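Long-range contacts in NAF1 (Saccharomyces cerevisiae, PDB 2V3M), which binds RNA and helps assemble box H/ACA snoRNPs, joining the immature complex before GAR1 takes its place in the mature particle: residues F40-I45 against L90-K95; C64-T69 against K108-T113; M73-F78 against F85-L90. All blocks are in the same frame, centred on the assembly; numbering follows the deposited sequence.

Contact 1: F40-I45 against L90-K95; sequences FENNII and LPDSKK. With SO4 (sulfate ion), chain G.
With chi1 at -67°, Asn42 holds CG opposite its carbonyl carbon, so the carboxamide sets off beside its own backbone N while CB faces Leu90. Leu90 has a similar first torsion (-60°) and continues extended, with CD1 anti to CA, which carries that methyl to Ile44. The tie between the segments is a backbone bond: Leu90 N donates to Asn42 O at 2.8 Å. The N-H...O angle is 162°. Beside this bond, Asn42 CB lies 3.5 Å from Leu90 O, so it is the root of the side chain that covers Leu90. Its amide does not add a second bond: Asn42 ND2 stops 4.2 Å from Asp92 OD1, the two side chains crossing at about a right angle. On the side facing helix 95-102, Leu90 CD1 touches Ile44 CG1 at 4.2 Å, and Phe98 of that helix covers Asn42, Ile44 and Leu90 together. Away from the contact, a sulfate, probably from the crystallisation liquor, receives a hydrogen bond from Glu41 N to its O4 (2.7 Å). Glu41 OE2 meanwhile bonds to His47 ND1 of the second subunit. Lys94 takes the N-cap position of helix 95-102, so segment 90-95 is the link from strand 85-89 into that helix. Positive phi at both Glu41 and Asn42 identifies the bend as a type I' turn from Phe40 to Asn43, the classic corner of a two-residue beta hairpin, here linking strands 30-40 and 43-48.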
ATOM      1  N   PHE A  40       0.692  -4.003   5.514  1.00 25.64           N
ATOM      2  CA  PHE A  40      -0.412  -4.984   5.515  1.00 25.51           C
ATOM      3  C   PHE A  40       0.019  -6.243   4.772  1.00 26.19           C
ATOM      4  O   PHE A  40       0.795  -6.192   3.796  1.00 27.40           O
ATOM      5  CB  PHE A  40      -1.627  -4.374   4.881  1.00 24.18           C
ATOM      6  CG  PHE A  40      -1.409  -4.020   3.463  1.00 23.76           C
ATOM      7  CD1 PHE A  40      -1.775  -4.907   2.435  1.00 23.20           C
ATOM      8  CD2 PHE A  40      -0.785  -2.865   3.132  1.00 22.32           C
ATOM      9  CE1 PHE A  40      -1.498  -4.610   1.100  1.00 21.16           C
ATOM     10  CE2 PHE A  40      -0.560  -2.544   1.837  1.00 22.41           C
ATOM     11  CZ  PHE A  40      -0.928  -3.441   0.809  1.00 22.65           C
ATOM     12  N   GLU A  41      -0.432  -7.356   5.276  1.00 26.61           N
ATOM     13  CA  GLU A  41      -0.242  -8.632   4.649  1.00 27.72           C
ATOM     14  C   GLU A  41       1.160  -8.885   4.276  1.00 27.62           C
ATOM     15  O   GLU A  41       1.453  -9.130   3.137  1.00 27.75           O
ATOM     16  CB  GLU A  41      -1.148  -8.782   3.445  1.00 27.43           C
ATOM     17  CG  GLU A  41      -2.442  -9.545   3.851  1.00 30.22           C
ATOM     18  CD  GLU A  41      -3.377  -9.718   2.657  1.00 31.57           C
ATOM     19  OE1 GLU A  41      -4.074 -10.763   2.573  1.00 32.01           O
ATOM     20  OE2 GLU A  41      -3.373  -8.790   1.806  1.00 31.70           O
ATOM     21  N   ASN A  42       2.026  -8.820   5.258  1.00 28.11           N
ATOM     22  CA  ASN A  42       3.445  -8.968   5.008  1.00 28.64           C
ATOM     23  C   ASN A  42       3.966  -8.059   3.925  1.00 29.13           C
ATOM     24  O   ASN A  42       5.138  -8.223   3.547  1.00 30.72           O
ATOM     25  CB  ASN A  42       3.845 -10.397   4.680  1.00 28.44           C
ATOM     26  CG  ASN A  42       3.672 -11.332   5.834  1.00 30.76           C
ATOM     27  OD1 ASN A  42       3.990 -11.043   7.000  1.00 33.65           O
ATOM     28  ND2 ASN A  42       3.178 -12.489   5.516  1.00 33.26           N
ATOM     29  N   ASN A  43       3.188  -7.098   3.411  1.00 28.62           N
ATOM     30  CA  ASN A  43       3.829  -6.058   2.591  1.00 29.01           C
ATOM     31  C   ASN A  43       4.197  -4.800   3.368  1.00 29.43           C
ATOM     32  O   ASN A  43       3.417  -4.383   4.254  1.00 30.13           O
ATOM     33  CB  ASN A  43       2.966  -5.664   1.464  1.00 28.35           C
ATOM     34  CG  ASN A  43       2.675  -6.823   0.554  1.00 30.30           C
ATOM     35  OD1 ASN A  43       3.421  -7.079  -0.438  1.00 31.23           O
ATOM     36  ND2 ASN A  43       1.540  -7.538   0.831  1.00 30.72           N
ATOM     37  N   ILE A  44       5.349  -4.216   3.047  1.00 28.45           N
ATOM     38  CA  ILE A  44       5.734  -2.958   3.604  1.00 28.93           C
ATOM     39  C   ILE A  44       5.768  -1.976   2.419  1.00 29.79           C
ATOM     40  O   ILE A  44       6.329  -2.258   1.345  1.00 30.19           O
ATOM     41  CB  ILE A  44       7.137  -3.055   4.262  1.00 29.01           C
ATOM     42  CG1 ILE A  44       7.111  -3.973   5.460  1.00 28.86           C
ATOM     43  CG2 ILE A  44       7.665  -1.702   4.656  1.00 28.54           C
ATOM     44  CD1 ILE A  44       5.990  -3.760   6.314  1.00 29.12           C
ATOM     45  N   ILE A  45       5.145  -0.831   2.614  1.00 29.84           N
ATOM     46  CA  ILE A  45       5.024   0.147   1.570  1.00 30.32           C
ATOM     47  C   ILE A  45       5.827   1.412   1.943  1.00 30.40           C
ATOM     48  O   ILE A  45       5.598   1.975   2.999  1.00 31.60           O
ATOM     49  CB  ILE A  45       3.597   0.571   1.403  1.00 29.38           C
ATOM     50  CG1 ILE A  45       2.821  -0.547   0.814  1.00 30.67           C
ATOM     51  CG2 ILE A  45       3.513   1.703   0.465  1.00 28.42           C
ATOM     52  CD1 ILE A  45       3.474  -1.455   0.063  1.00 30.49           C
ATOM     53  N   LEU A  90       7.639  -9.185   2.658  1.00 27.12           N
ATOM     54  CA  LEU A  90       8.411 -10.026   3.557  1.00 26.91           C
ATOM     55  C   LEU A  90       7.890 -11.503   3.454  1.00 27.59           C
ATOM     56  O   LEU A  90       6.714 -11.747   3.189  1.00 27.69           O
ATOM     57  CB  LEU A  90       8.329  -9.515   4.964  1.00 26.21           C
ATOM     58  CG  LEU A  90       8.838  -8.113   5.199  1.00 27.78           C
ATOM     59  CD1 LEU A  90       8.615  -7.729   6.628  1.00 29.82           C
ATOM     60  CD2 LEU A  90      10.262  -7.988   4.879  1.00 29.09           C
ATOM     61  N   PRO A  91       8.780 -12.498   3.632  1.00 27.89           N
ATOM     62  CA  PRO A  91       8.334 -13.896   3.703  1.00 28.31           C
ATOM     63  C   PRO A  91       7.662 -14.173   5.041  1.00 29.42           C
ATOM     64  O   PRO A  91       7.760 -13.329   5.967  1.00 30.47           O
ATOM     65  CB  PRO A  91       9.653 -14.669   3.610  1.00 27.88           C
ATOM     66  CG  PRO A  91      10.702 -13.769   4.103  1.00 27.70           C
ATOM     67  CD  PRO A  91      10.249 -12.378   3.777  1.00 27.86           C
ATOM     68  N   ASP A  92       7.012 -15.320   5.158  1.00 30.16           N
ATOM     69  CA  ASP A  92       6.401 -15.744   6.423  1.00 31.49           C
ATOM     70  C   ASP A  92       7.310 -15.858   7.621  1.00 32.10           C
ATOM     71  O   ASP A  92       6.877 -15.660   8.753  1.00 32.65           O
ATOM     72  CB  ASP A  92       5.804 -17.110   6.245  1.00 31.76           C
ATOM     73  CG  ASP A  92       4.607 -17.073   5.387  1.00 33.21           C
ATOM     74  OD1 ASP A  92       4.612 -16.244   4.445  1.00 33.35           O
ATOM     75  OD2 ASP A  92       3.664 -17.860   5.671  1.00 36.61           O
ATOM     76  N   SER A  93       8.551 -16.244   7.375  1.00 32.60           N
ATOM     77  CA  SER A  93       9.513 -16.397   8.439  1.00 32.96           C
ATOM     78  C   SER A  93       9.849 -15.051   9.084  1.00 32.95           C
ATOM     79  O   SER A  93      10.372 -14.998  10.212  1.00 33.03           O
ATOM     80  CB  SER A  93      10.760 -17.087   7.892  1.00 33.03           C
ATOM     81  OG  SER A  93      11.145 -16.518   6.645  1.00 34.33           O
ATOM     82  N   LYS A  94       9.492 -13.976   8.385  1.00 33.06           N
ATOM     83  CA  LYS A  94       9.779 -12.639   8.879  1.00 33.71           C
ATOM     84  C   LYS A  94       8.605 -11.865   9.484  1.00 32.91           C
ATOM     85  O   LYS A  94       8.656 -10.668   9.617  1.00 32.55           O
ATOM     86  CB  LYS A  94      10.572 -11.858   7.843  1.00 34.15           C
ATOM     87  CG  LYS A  94      12.042 -12.369   7.776  1.00 37.44           C
ATOM     88  CD  LYS A  94      13.015 -11.164   7.708  1.00 43.16           C
ATOM     89  CE  LYS A  94      14.305 -11.439   6.880  1.00 46.69           C
ATOM     90  NZ  LYS A  94      14.553 -10.270   5.911  1.00 46.12           N
ATOM     91  N   LYS A  95       7.590 -12.593   9.917  1.00 32.96           N
ATOM     92  CA  LYS A  95       6.510 -12.048  10.731  1.00 32.92           C
ATOM     93  C   LYS A  95       6.915 -11.158  11.921  1.00 32.14           C
ATOM     94  O   LYS A  95       6.295 -10.117  12.149  1.00 31.83           O
ATOM     95  CB  LYS A  95       5.630 -13.177  11.234  1.00 33.29           C
ATOM     96  CG  LYS A  95       4.170 -12.785  11.122  1.00 34.99           C
ATOM     97  CD  LYS A  95       3.371 -13.292  12.352  1.00 36.92           C
ATOM     98  CE  LYS A  95       2.441 -14.421  11.949  1.00 37.68           C
ATOM     99  NZ  LYS A  95       1.389 -14.931  12.909  1.00 36.45           N
TER
HETATM  100  S   SO4 G1221      -2.149  -7.344   8.021  1.00110.08           S
HETATM  101  O1  SO4 G1221      -2.917  -7.427   6.774  1.00111.06           O
HETATM  102  O2  SO4 G1221      -1.868  -5.937   8.352  1.00109.44           O
HETATM  103  O3  SO4 G1221      -2.866  -7.951   9.129  1.00109.85           O
HETATM  104  O4  SO4 G1221      -0.941  -8.151   7.829  1.00111.65           O

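Contact 2: C64-T69 against K108-T113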
ATOM      1  N   CYS A  64      16.311  -0.070   4.682  1.00 27.26           N
ATOM      2  CA  CYS A  64      16.441  -0.113   6.160  1.00 27.00           C
ATOM      3  C   CYS A  64      15.961   1.187   6.785  1.00 26.60           C
ATOM      4  O   CYS A  64      15.742   2.120   6.076  1.00 26.86           O
ATOM      5  CB  CYS A  64      17.900  -0.306   6.559  1.00 26.84           C
ATOM      6  SG  CYS A  64      19.084   1.020   5.946  1.00 26.95           S
ATOM      7  N   LEU A  65      15.806   1.229   8.089  1.00 25.97           N
ATOM      8  CA  LEU A  65      15.458   2.428   8.773  1.00 25.89           C
ATOM      9  C   LEU A  65      16.771   3.148   9.021  1.00 25.68           C
ATOM     10  O   LEU A  65      17.778   2.607   8.678  1.00 27.26           O
ATOM     11  CB  LEU A  65      14.706   2.056  10.064  1.00 25.72           C
ATOM     12  CG  LEU A  65      13.175   1.839   9.932  1.00 25.94           C
ATOM     13  CD1 LEU A  65      12.647   1.990   8.539  1.00 22.11           C
ATOM     14  CD2 LEU A  65      12.783   0.547  10.522  1.00 28.03           C
ATOM     15  N   GLU A  66      16.762   4.330   9.618  1.00 25.32           N
ATOM     16  CA  GLU A  66      17.970   5.036  10.069  1.00 24.05           C
ATOM     17  C   GLU A  66      18.771   4.269  11.070  1.00 23.87           C
ATOM     18  O   GLU A  66      19.961   4.475  11.190  1.00 23.57           O
ATOM     19  CB  GLU A  66      17.582   6.366  10.673  1.00 23.71           C
ATOM     20  CG  GLU A  66      18.635   7.368  10.604  1.00 24.90           C
ATOM     21  CD  GLU A  66      18.130   8.761  10.887  1.00 26.36           C
ATOM     22  OE1 GLU A  66      18.870   9.695  10.627  1.00 25.52           O
ATOM     23  OE2 GLU A  66      16.983   8.930  11.357  1.00 30.42           O
ATOM     24  N   ASP A  67      18.153   3.424  11.879  1.00 23.92           N
ATOM     25  CA  ASP A  67      19.000   2.722  12.865  1.00 24.00           C
ATOM     26  C   ASP A  67      19.553   1.439  12.261  1.00 24.20           C
ATOM     27  O   ASP A  67      20.015   0.535  12.945  1.00 24.46           O
ATOM     28  CB  ASP A  67      18.264   2.400  14.149  1.00 23.58           C
ATOM     29  CG  ASP A  67      17.019   1.550  13.931  1.00 25.05           C
ATOM     30  OD1 ASP A  67      16.685   1.255  12.761  1.00 27.14           O
ATOM     31  OD2 ASP A  67      16.339   1.210  14.948  1.00 24.91           O
ATOM     32  N   ARG A  68      19.483   1.353  10.957  1.00 24.20           N
ATOM     33  CA  ARG A  68      19.914   0.162  10.267  1.00 24.58           C
ATOM     34  C   ARG A  68      19.103  -1.136  10.515  1.00 25.06           C
ATOM     35  O   ARG A  68      19.564  -2.241  10.259  1.00 24.59           O
ATOM     36  CB  ARG A  68      21.396  -0.046  10.454  1.00 24.32           C
ATOM     37  CG  ARG A  68      22.239   0.861   9.606  1.00 23.97           C
ATOM     38  CD  ARG A  68      23.558   1.108  10.211  1.00 25.75           C
ATOM     39  NE  ARG A  68      24.030   2.452   9.869  1.00 27.10           N
ATOM     40  CZ  ARG A  68      24.763   2.749   8.791  1.00 26.74           C
ATOM     41  NH1 ARG A  68      25.052   1.792   7.914  1.00 27.04           N
ATOM     42  NH2 ARG A  68      25.177   4.002   8.544  1.00 24.65           N
ATOM     43  N   THR A  69      17.869  -0.965  10.968  1.00 25.68           N
ATOM     44  CA  THR A  69      16.937  -2.041  11.058  1.00 26.53           C
ATOM     45  C   THR A  69      16.611  -2.376   9.614  1.00 27.68           C
ATOM     46  O   THR A  69      16.149  -1.553   8.839  1.00 27.77           O
ATOM     47  CB  THR A  69      15.675  -1.656  11.811  1.00 26.32           C
ATOM     48  OG1 THR A  69      15.995  -1.438  13.191  1.00 26.53           O
ATOM     49  CG2 THR A  69      14.703  -2.794  11.712  1.00 25.42           C
ATOM     50  N   LYS A 108      11.703   7.619   8.518  1.00 25.65           N
ATOM     51  CA  LYS A 108      12.393   7.741   7.242  1.00 26.74           C
ATOM     52  C   LYS A 108      13.012   6.450   6.780  1.00 27.70           C
ATOM     53  O   LYS A 108      13.634   5.783   7.578  1.00 29.86           O
ATOM     54  CB  LYS A 108      13.490   8.732   7.331  1.00 26.63           C
ATOM     55  CG  LYS A 108      13.020  10.123   7.183  1.00 28.02           C
ATOM     56  CD  LYS A 108      14.186  10.986   7.394  1.00 32.49           C
ATOM     57  CE  LYS A 108      13.842  12.481   7.032  1.00 36.66           C
ATOM     58  NZ  LYS A 108      13.047  12.583   5.665  1.00 37.60           N
ATOM     59  N   ALA A 109      12.819   6.042   5.530  1.00 27.30           N
ATOM     60  CA  ALA A 109      13.492   4.821   5.056  1.00 26.86           C
ATOM     61  C   ALA A 109      14.688   5.103   4.175  1.00 26.80           C
ATOM     62  O   ALA A 109      14.828   6.163   3.539  1.00 27.26           O
ATOM     63  CB  ALA A 109      12.563   3.931   4.310  1.00 27.26           C
ATOM     64  N   PHE A 110      15.563   4.133   4.088  1.00 26.16           N
ATOM     65  CA  PHE A 110      16.836   4.393   3.419  1.00 26.09           C
ATOM     66  C   PHE A 110      17.187   3.176   2.577  1.00 26.48           C
ATOM     67  O   PHE A 110      16.745   2.034   2.803  1.00 26.19           O
ATOM     68  CB  PHE A 110      18.027   4.617   4.371  1.00 25.31           C
ATOM     69  CG  PHE A 110      17.852   5.738   5.336  1.00 25.58           C
ATOM     70  CD1 PHE A 110      16.994   5.610   6.484  1.00 24.27           C
ATOM     71  CD2 PHE A 110      18.585   6.927   5.153  1.00 24.22           C
ATOM     72  CE1 PHE A 110      16.883   6.643   7.328  1.00 24.40           C
ATOM     73  CE2 PHE A 110      18.452   7.955   6.014  1.00 21.77           C
ATOM     74  CZ  PHE A 110      17.637   7.833   7.102  1.00 23.76           C
ATOM     75  N   ILE A 111      18.074   3.409   1.644  1.00 26.62           N
ATOM     76  CA  ILE A 111      18.413   2.389   0.731  1.00 27.97           C
ATOM     77  C   ILE A 111      19.895   2.175   0.954  1.00 28.73           C
ATOM     78  O   ILE A 111      20.679   3.123   1.064  1.00 30.09           O
ATOM     79  CB  ILE A 111      17.979   2.819  -0.680  1.00 28.33           C
ATOM     80  CG1 ILE A 111      17.882   1.650  -1.602  1.00 30.09           C
ATOM     81  CG2 ILE A 111      18.955   3.870  -1.310  1.00 28.96           C
ATOM     82  CD1 ILE A 111      19.277   0.961  -1.806  1.00 32.25           C
ATOM     83  N   VAL A 112      20.291   0.928   1.156  1.00 29.40           N
ATOM     84  CA  VAL A 112      21.721   0.581   1.431  1.00 29.71           C
ATOM     85  C   VAL A 112      22.521   0.570   0.156  1.00 30.67           C
ATOM     86  O   VAL A 112      22.036   0.180  -0.883  1.00 31.46           O
ATOM     87  CB  VAL A 112      21.810  -0.839   1.918  1.00 29.62           C
ATOM     88  CG1 VAL A 112      23.208  -1.314   1.938  1.00 28.69           C
ATOM     89  CG2 VAL A 112      21.219  -0.979   3.258  1.00 29.97           C
ATOM     90  N   THR A 113      23.771   0.931   0.214  1.00 32.24           N
ATOM     91  CA  THR A 113      24.540   1.122  -1.033  1.00 33.84           C
ATOM     92  C   THR A 113      25.908   0.431  -1.024  1.00 33.57           C
ATOM     93  O   THR A 113      26.023  -0.729  -1.401  1.00 33.37           O
ATOM     94  CB  THR A 113      24.774   2.640  -1.300  1.00 34.60           C
ATOM     95  OG1 THR A 113      23.506   3.339  -1.294  1.00 34.56           O
ATOM     96  CG2 THR A 113      25.553   2.870  -2.627  1.00 34.62           C
TER
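Cys64 pairs with Phe110 as an antiparallel hydrogen-bonded pair, and both bonds of the pair are present: Cys64 N to Phe110 O at 2.9 Å, and Phe110 N to Cys64 O at 2.8 Å. The two side chains lie on one face of the sheet. From there the sulfur of Cys64 lies against Val112, with SG 4.0 Å from CG2, and also touches CB of Phe110. After Cys64 the chain enters a type I turn from Leu65 to Arg68, closed by the backbone bond from Arg68 N to Leu65 O. Glu66 is the next to reach across. Its CG stands opposite the backbone N (chi1 -154°), and the extended chain crosses the CE1-CZ side of the Phe110 ring obliquely: Glu66 CB is 3.4 Å from Phe110 CE1, and Glu66 CG is 3.7 Å from Phe110 CZ. CB and CG make the contact, and the carboxylate plane is inclined 37° to the ring. Asp67 turns back on its own segment. Its OD1 accepts from Thr69 N at 3.1 Å, making an Asx turn, and from Thr69 OG1 at 2.8 Å, both donors coming from one face of the carboxylate. Asp67 OD2 forms a salt bridge with Arg104, beyond helix 95-102, whose Leu101 packs on Leu65. Strand 108-112 lies between strands 62-65 and 30-40, and Ile30 of the latter touches both Cys64 and Phe110.

Contact 3: M73-F78 against F85-L90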
HETATM    1  N   MSE A  73      13.914  -6.355   0.668  1.00 29.51           N
HETATM    2  CA  MSE A  73      14.421  -6.130  -0.679  1.00 28.03           C
HETATM    3  C   MSE A  73      13.303  -5.697  -1.551  1.00 28.32           C
HETATM    4  O   MSE A  73      12.143  -6.129  -1.376  1.00 28.87           O
HETATM    5  CB  MSE A  73      14.819  -7.397  -1.225  1.00 27.05           C
HETATM    6  CG  MSE A  73      15.750  -7.185  -2.279  1.00 28.15           C
HETATM    7 SE   MSE A  73      16.965  -8.068  -1.142  0.50 30.02          SE
HETATM    8  CE  MSE A  73      17.987  -9.236  -2.194  1.00 26.36           C
ATOM      9  N   LEU A  74      13.597  -4.849  -2.518  1.00 27.69           N
ATOM     10  CA  LEU A  74      12.504  -4.263  -3.347  1.00 26.53           C
ATOM     11  C   LEU A  74      11.683  -5.304  -4.106  1.00 26.80           C
ATOM     12  O   LEU A  74      12.187  -6.236  -4.719  1.00 27.10           O
ATOM     13  CB  LEU A  74      13.080  -3.369  -4.415  1.00 26.33           C
ATOM     14  CG  LEU A  74      12.061  -2.726  -5.361  1.00 24.62           C
ATOM     15  CD1 LEU A  74      11.264  -1.718  -4.565  1.00 22.15           C
ATOM     16  CD2 LEU A  74      12.727  -1.933  -6.365  1.00 21.44           C
ATOM     17  N   THR A  75      10.390  -5.188  -4.101  1.00 26.65           N
ATOM     18  CA  THR A  75       9.642  -6.269  -4.706  1.00 26.07           C
ATOM     19  C   THR A  75       8.901  -5.688  -5.857  1.00 25.87           C
ATOM     20  O   THR A  75       8.827  -6.253  -6.921  1.00 25.11           O
ATOM     21  CB  THR A  75       8.528  -6.803  -3.801  1.00 26.82           C
ATOM     22  OG1 THR A  75       9.064  -7.255  -2.563  1.00 29.28           O
ATOM     23  CG2 THR A  75       7.841  -8.009  -4.445  1.00 25.30           C
ATOM     24  N   GLU A  76       8.291  -4.543  -5.614  1.00 25.94           N
ATOM     25  CA  GLU A  76       7.632  -3.836  -6.669  1.00 25.19           C
ATOM     26  C   GLU A  76       7.628  -2.321  -6.538  1.00 25.61           C
ATOM     27  O   GLU A  76       7.491  -1.727  -5.427  1.00 25.30           O
ATOM     28  CB  GLU A  76       6.215  -4.277  -6.704  1.00 24.84           C
ATOM     29  CG  GLU A  76       5.429  -3.740  -7.813  1.00 23.77           C
ATOM     30  CD  GLU A  76       3.893  -4.058  -7.712  1.00 28.78           C
ATOM     31  OE1 GLU A  76       3.396  -4.595  -6.701  1.00 33.73           O
ATOM     32  OE2 GLU A  76       3.080  -3.765  -8.626  1.00 27.68           O
ATOM     33  N   VAL A  77       7.756  -1.692  -7.691  1.00 24.67           N
ATOM     34  CA  VAL A  77       7.684  -0.262  -7.786  1.00 24.45           C
ATOM     35  C   VAL A  77       6.347   0.039  -8.413  1.00 25.32           C
ATOM     36  O   VAL A  77       6.039  -0.421  -9.508  1.00 26.13           O
ATOM     37  CB  VAL A  77       8.755   0.333  -8.727  1.00 23.78           C
ATOM     38  CG1 VAL A  77       8.573   1.855  -8.818  1.00 21.16           C
ATOM     39  CG2 VAL A  77      10.170  -0.113  -8.248  1.00 23.95           C
ATOM     40  N   PHE A  78       5.524   0.837  -7.764  1.00 24.83           N
ATOM     41  CA  PHE A  78       4.305   1.299  -8.423  1.00 24.20           C
ATOM     42  C   PHE A  78       3.934   2.760  -8.056  1.00 25.85           C
ATOM     43  O   PHE A  78       4.681   3.403  -7.367  1.00 26.59           O
ATOM     44  CB  PHE A  78       3.149   0.414  -7.970  1.00 23.87           C
ATOM     45  CG  PHE A  78       2.800   0.541  -6.477  1.00 21.80           C
ATOM     46  CD1 PHE A  78       3.573  -0.093  -5.491  1.00 20.88           C
ATOM     47  CD2 PHE A  78       1.670   1.203  -6.059  1.00 20.73           C
ATOM     48  CE1 PHE A  78       3.319  -0.025  -4.137  1.00 18.76           C
ATOM     49  CE2 PHE A  78       1.387   1.308  -4.670  1.00 19.94           C
ATOM     50  CZ  PHE A  78       2.236   0.683  -3.706  1.00 21.60           C
ATOM     51  N   PHE A  85       5.866   4.515  -5.265  1.00 25.60           N
ATOM     52  CA  PHE A  85       5.735   3.789  -4.005  1.00 25.51           C
ATOM     53  C   PHE A  85       6.470   2.505  -4.171  1.00 26.31           C
ATOM     54  O   PHE A  85       6.368   1.903  -5.257  1.00 26.98           O
ATOM     55  CB  PHE A  85       4.326   3.313  -3.780  1.00 25.41           C
ATOM     56  CG  PHE A  85       3.355   4.396  -3.448  1.00 23.06           C
ATOM     57  CD1 PHE A  85       2.454   4.825  -4.394  1.00 24.42           C
ATOM     58  CD2 PHE A  85       3.312   4.949  -2.217  1.00 22.47           C
ATOM     59  CE1 PHE A  85       1.510   5.838  -4.108  1.00 24.10           C
ATOM     60  CE2 PHE A  85       2.421   5.989  -1.913  1.00 24.45           C
ATOM     61  CZ  PHE A  85       1.509   6.438  -2.830  1.00 23.71           C
ATOM     62  N   TYR A  86       7.183   2.081  -3.121  1.00 26.06           N
ATOM     63  CA  TYR A  86       7.952   0.894  -3.213  1.00 26.33           C
ATOM     64  C   TYR A  86       7.262  -0.142  -2.376  1.00 27.37           C
ATOM     65  O   TYR A  86       6.795   0.145  -1.280  1.00 29.07           O
ATOM     66  CB  TYR A  86       9.303   1.185  -2.698  1.00 25.36           C
ATOM     67  CG  TYR A  86       9.988   2.249  -3.461  1.00 25.36           C
ATOM     68  CD1 TYR A  86      10.581   3.338  -2.814  1.00 23.62           C
ATOM     69  CD2 TYR A  86      10.037   2.208  -4.841  1.00 25.06           C
ATOM     70  CE1 TYR A  86      11.225   4.353  -3.531  1.00 23.64           C
ATOM     71  CE2 TYR A  86      10.724   3.158  -5.557  1.00 26.32           C
ATOM     72  CZ  TYR A  86      11.314   4.255  -4.907  1.00 25.34           C
ATOM     73  OH  TYR A  86      11.980   5.221  -5.678  1.00 25.17           O
ATOM     74  N   ARG A  87       7.130  -1.347  -2.891  1.00 27.90           N
ATOM     75  CA  ARG A  87       6.561  -2.416  -2.075  1.00 28.05           C
ATOM     76  C   ARG A  87       7.569  -3.513  -1.791  1.00 28.80           C
ATOM     77  O   ARG A  87       8.202  -4.070  -2.759  1.00 29.56           O
ATOM     78  CB  ARG A  87       5.390  -2.943  -2.822  1.00 27.99           C
ATOM     79  CG  ARG A  87       4.551  -3.995  -2.142  1.00 26.90           C
ATOM     80  CD  ARG A  87       3.623  -4.572  -3.277  1.00 25.87           C
ATOM     81  NE  ARG A  87       3.645  -5.996  -3.182  1.00 26.99           N
ATOM     82  CZ  ARG A  87       3.797  -6.866  -4.169  1.00 27.02           C
ATOM     83  NH1 ARG A  87       3.904  -6.516  -5.430  1.00 24.39           N
ATOM     84  NH2 ARG A  87       3.773  -8.157  -3.880  1.00 33.46           N
ATOM     85  N   ILE A  88       7.752  -3.801  -0.484  1.00 28.95           N
ATOM     86  CA  ILE A  88       8.687  -4.860  -0.020  1.00 27.90           C
ATOM     87  C   ILE A  88       7.825  -5.960   0.579  1.00 27.38           C
ATOM     88  O   ILE A  88       7.166  -5.744   1.565  1.00 27.91           O
ATOM     89  CB  ILE A  88       9.692  -4.350   1.013  1.00 27.74           C
ATOM     90  CG1 ILE A  88      10.633  -3.335   0.412  1.00 28.05           C
ATOM     91  CG2 ILE A  88      10.573  -5.505   1.456  1.00 26.90           C
ATOM     92  CD1 ILE A  88      10.446  -2.034   0.855  1.00 28.91           C
ATOM     93  N   LYS A  89       7.786  -7.104  -0.058  1.00 26.11           N
ATOM     94  CA  LYS A  89       7.065  -8.187   0.483  1.00 26.66           C
ATOM     95  C   LYS A  89       7.934  -9.053   1.336  1.00 27.54           C
ATOM     96  O   LYS A  89       8.884  -9.580   0.772  1.00 28.08           O
ATOM     97  CB  LYS A  89       6.602  -9.027  -0.658  1.00 27.35           C
ATOM     98  CG  LYS A  89       6.029 -10.347  -0.264  1.00 28.99           C
ATOM     99  CD  LYS A  89       4.675 -10.214   0.371  1.00 30.50           C
ATOM    100  CE  LYS A  89       4.001 -11.577   0.209  1.00 32.70           C
ATOM    101  NZ  LYS A  89       2.596 -11.651   0.685  1.00 35.47           N
ATOM    102  N   LEU A  90       7.639  -9.185   2.658  1.00 27.12           N
ATOM    103  CA  LEU A  90       8.411 -10.026   3.557  1.00 26.91           C
ATOM    104  C   LEU A  90       7.890 -11.503   3.454  1.00 27.59           C
ATOM    105  O   LEU A  90       6.714 -11.747   3.189  1.00 27.69           O
ATOM    106  CB  LEU A  90       8.329  -9.515   4.964  1.00 26.21           C
ATOM    107  CG  LEU A  90       8.838  -8.113   5.199  1.00 27.78           C
ATOM    108  CD1 LEU A  90       8.615  -7.729   6.628  1.00 29.82           C
ATOM    109  CD2 LEU A  90      10.262  -7.988   4.879  1.00 29.09           C
TER
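This is an antiparallel hairpin pairing at one margin of the sheet, where strand 76-78 lies outermost within this chain beside strand 85-89. The strand directions are 154° apart, and Phe78 and Phe85 exchange both backbone bonds, Phe78 N to Phe85 O at 2.9 Å and Phe85 N to Phe78 O at 2.7 Å. CB of Phe85 sits over one face of the Phe78 ring, 3.5 Å from its centroid, a CH-pi contact; the ring planes are only 24° apart but slid so that they barely overlap. A classic beta bulge interrupts the pairing opposite Arg87, whose O accepts from both Thr75 N (2.8 Å) and Glu76 N (2.9 Å). With chi1 at -58°, OG1 of Thr75 turns back beside its own N and receives Lys89 N at 2.8 Å, almost linearly. Glu76 OE1 meets Arg87 NH1 in a salt bridge modelled so short that its length is doubtful; the carboxylate and guanidinium planes are nearly perpendicular, and CG2 of Thr75 lies over one guanidinium face. On the other side of the sheet, Val77 packs alongside Tyr86, CG1 meeting the ring edge. Phe78 stacks on Phe78 of the second subunit, and Glu76 OE2 accepts from Gly79 N of that subunit.

Overall arrangement
Contacts 1 and 3 touch, with centres about 11 Å apart: they share Leu90, and strands 43-48 and 85-89 are neighbours joined by the backbone hydrogen bond between Ile88 N and Ile44 O. Contact 2 lies across the chain's centre from both, its centre about 17 Å from contact 1 and 14 Å from contact 3. All three draw on one antiparallel sheet, that of the Gar1-like domain. In sequence the order is 40-45, 64-69, 73-78, 85-90, 90-95, 108-113, so the loops of contacts 1 and 2 overlap while contact 3 falls within both. Contacts 1 and 2 bring sequence-distant segments together on it, while contacts 1 and 3 lie at the end that meets the second subunit.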